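PDB 6LAC: carbonic anhydrase, which probably catalyses the reversible hydration of carbon dioxide to hydrogencarbonate, using one zinc ion per subunit as a beta-class carbonic anhydrase. Local coordinates for residues 40-45 / 52-57. The protein carries 1 engineered substitution. Numbering follows the deposited sequence.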
loop_
_atom_site.group_PDB
_atom_site.type_symbol
_atom_site.label_atom_id
_atom_site.label_comp_id
_atom_site.label_asym_id
_atom_site.label_seq_id
_atom_site.Cartn_x
_atom_site.Cartn_y
_atom_site.Cartn_z
ATOM N N ASP A 40 -13.569 1.084 -4.237
ATOM C CA ASP A 40 -13.580 -0.360 -4.576
ATOM C C ASP A 40 -12.680 -0.600 -5.780
ATOM O O ASP A 40 -13.037 -1.378 -6.682
ATOM C CB ASP A 40 -15.023 -0.835 -4.819
ATOM C CG ASP A 40 -15.952 -0.595 -3.660
ATOM O OD1 ASP A 40 -15.496 -0.703 -2.509
ATOM O OD2 ASP A 40 -17.124 -0.361 -3.927
ATOM N N GLU A 41 -11.505 0.032 -5.849
ATOM C CA GLU A 41 -10.590 -0.106 -6.992
ATOM C C GLU A 41 -10.264 -1.546 -7.347
ATOM O O GLU A 41 -10.306 -1.900 -8.530
ATOM C CB GLU A 41 -9.315 0.635 -6.630
ATOM C CG GLU A 41 -8.197 0.543 -7.642
ATOM C CD GLU A 41 -7.006 1.291 -7.100
ATOM O OE1 GLU A 41 -5.913 0.692 -7.031
ATOM O OE2 GLU A 41 -7.152 2.481 -6.845
ATOM N N LEU A 42 -10.019 -2.415 -6.387
ATOM C CA LEU A 42 -9.616 -3.796 -6.735
ATOM C C LEU A 42 -10.784 -4.597 -7.323
ATOM O O LEU A 42 -10.499 -5.602 -8.002
ATOM C CB LEU A 42 -9.023 -4.515 -5.523
ATOM C CG LEU A 42 -7.797 -3.861 -4.876
ATOM C CD1 LEU A 42 -7.248 -4.701 -3.739
ATOM C CD2 LEU A 42 -6.700 -3.571 -5.877
ATOM N N GLU A 43 -12.017 -4.172 -7.144
ATOM C CA GLU A 43 -13.158 -4.842 -7.809
ATOM C C GLU A 43 -13.104 -4.557 -9.304
ATOM O O GLU A 43 -13.765 -5.306 -10.071
ATOM C CB GLU A 43 -14.475 -4.435 -7.138
ATOM C CG GLU A 43 -14.710 -5.265 -5.904
ATOM C CD GLU A 43 -15.014 -6.697 -6.322
ATOM O OE1 GLU A 43 -14.442 -7.621 -5.714
ATOM O OE2 GLU A 43 -15.787 -6.884 -7.321
ATOM N N SER A 44 -12.308 -3.607 -9.779
ATOM C CA SER A 44 -12.143 -3.333 -11.221
ATOM C C SER A 44 -10.808 -3.883 -11.751
ATOM O O SER A 44 -10.411 -3.477 -12.839
ATOM C CB SER A 44 -12.294 -1.869 -11.475
ATOM O OG SER A 44 -13.645 -1.465 -11.319
ATOM N N SER A 45 -10.140 -4.750 -11.002
ATOM C CA SER A 45 -8.794 -5.252 -11.408
ATOM C C SER A 45 -8.892 -6.443 -12.355
ATOM O O SER A 45 -7.879 -6.752 -13.025
ATOM C CB SER A 45 -8.002 -5.661 -10.215
ATOM O OG SER A 45 -8.569 -6.778 -9.555
ATOM N N ILE A 52 -3.400 -10.836 -6.159
ATOM C CA ILE A 52 -2.955 -9.430 -6.038
ATOM C C ILE A 52 -1.848 -9.346 -4.979
ATOM O O ILE A 52 -2.058 -9.760 -3.852
ATOM C CB ILE A 52 -4.128 -8.486 -5.729
ATOM C CG1 ILE A 52 -5.251 -8.580 -6.790
ATOM C CG2 ILE A 52 -3.633 -7.037 -5.570
ATOM C CD1 ILE A 52 -6.509 -7.742 -6.473
ATOM N N PHE A 53 -0.722 -8.784 -5.357
ATOM C CA PHE A 53 0.354 -8.414 -4.439
ATOM C C PHE A 53 0.349 -6.892 -4.498
ATOM O O PHE A 53 0.729 -6.305 -5.509
ATOM C CB PHE A 53 1.657 -9.077 -4.899
ATOM C CG PHE A 53 2.804 -8.763 -3.990
ATOM C CD1 PHE A 53 2.913 -9.407 -2.776
ATOM C CD2 PHE A 53 3.764 -7.842 -4.357
ATOM C CE1 PHE A 53 3.955 -9.077 -1.930
ATOM C CE2 PHE A 53 4.793 -7.504 -3.476
ATOM C CZ PHE A 53 4.871 -8.133 -2.275
ATOM N N GLU A 54 -0.156 -6.261 -3.441
ATOM C CA GLU A 54 -0.590 -4.853 -3.517
ATOM C C GLU A 54 0.435 -3.949 -2.848
ATOM O O GLU A 54 0.682 -4.142 -1.625
ATOM C CB GLU A 54 -1.966 -4.772 -2.884
ATOM C CG GLU A 54 -2.593 -3.397 -2.956
ATOM C CD GLU A 54 -3.998 -3.320 -2.359
ATOM O OE1 GLU A 54 -4.362 -4.248 -1.628
ATOM O OE2 GLU A 54 -4.668 -2.288 -2.574
ATOM N N TYR A 55 0.906 -2.937 -3.549
ATOM C CA TYR A 55 1.729 -1.871 -2.966
ATOM C C TYR A 55 0.909 -0.614 -3.114
ATOM O O TYR A 55 0.582 -0.185 -4.231
ATOM C CB TYR A 55 3.086 -1.742 -3.683
ATOM C CG TYR A 55 3.978 -0.697 -3.050
ATOM C CD1 TYR A 55 4.358 -0.837 -1.715
ATOM C CD2 TYR A 55 4.357 0.454 -3.697
ATOM C CE1 TYR A 55 5.103 0.118 -1.038
ATOM C CE2 TYR A 55 5.117 1.419 -3.030
ATOM C CZ TYR A 55 5.465 1.255 -1.700
ATOM O OH TYR A 55 6.115 2.207 -0.933
ATOM N N ARG A 56 0.498 -0.032 -1.993
ATOM C CA ARG A 56 -0.395 1.148 -2.022
ATOM C C ARG A 56 0.297 2.294 -1.345
ATOM O O ARG A 56 0.640 2.194 -0.160
ATOM C CB ARG A 56 -1.765 0.826 -1.468
ATOM C CG ARG A 56 -2.740 1.972 -1.714
ATOM C CD ARG A 56 -4.159 1.482 -1.531
ATOM N NE ARG A 56 -4.590 0.485 -2.510
ATOM C CZ ARG A 56 -5.090 0.713 -3.717
ATOM N NH1 ARG A 56 -5.261 1.928 -4.172
ATOM N NH2 ARG A 56 -5.371 -0.333 -4.483
ATOM N N SER A 57 0.517 3.377 -2.087
ATOM C CA SER A 57 1.484 4.433 -1.778
ATOM C C SER A 57 0.934 5.788 -2.102
ATOM O O SER A 57 -0.053 5.907 -2.833
ATOM C CB SER A 57 2.717 4.202 -2.704
ATOM O OG SER A 57 2.430 4.364 -4.097
#
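Arg-56, reaching out from strand 52-57, is held between two carboxylates: Glu-41 of the 3-10 turn across the contact and Glu-54 two residues back on its own strand. The extended chain of Glu-41, with CG anti to the backbone N (chi1 176°), carries its carboxylate to the guanidinium edge. There Arg-56 NH2 donates to Glu-41 OE1 at 2.8 Å, in the guanidinium plane but from above the carboxylate plane, the two planes being 56° apart; the links from Arg-56 NH1 to Glu-41 OE1 and OE2 are weak. Ser-37 OG and Trp-31 NE1 also hydrogen-bond to this carboxylate. The turn of the arginine chain at chi3 (-65°) brings Arg-56 NE and NH2 side-on to Glu-54 OE2, both at 2.8 Å and reaching it from opposite faces of the carboxylate plane. The charge of Arg-56 probably offsets repulsion between the two glutamates, whose Glu-41 OE1 and Glu-54 OE2 lie 5.5 Å apart.

Beside this tight buried network the packing is looser. Leu-42, partly exposed, lays CD1 against the Glu-54 carboxylate, 3.6 Å from OE1, and slides CD2 past the edge of the Arg-56 guanidinium, 3.8 Å from NH2. Leu-42 CD1 is 4.2 Å from Ile-52 CD1, a light apolar touch. The same Ile-52 methyl meets Ser-45 OG, which is tied back to Leu-42 O at 2.7 Å on a carbonyl lone pair. Trp-31 of the adjacent strand 29-34 packs on Leu-42, Ser-45 and Ile-52.

Strand 52-57 is the outermost parallel strand within the chain and hydrogen-bonds to the second subunit through the backbone of Glu-54 and Arg-56. Cys-34, a ligand of the bound zinc, accepts from Arg-56 NH1 through its backbone O, so the network joins the dimer interface to the metal site of a beta-class carbonic anhydrase.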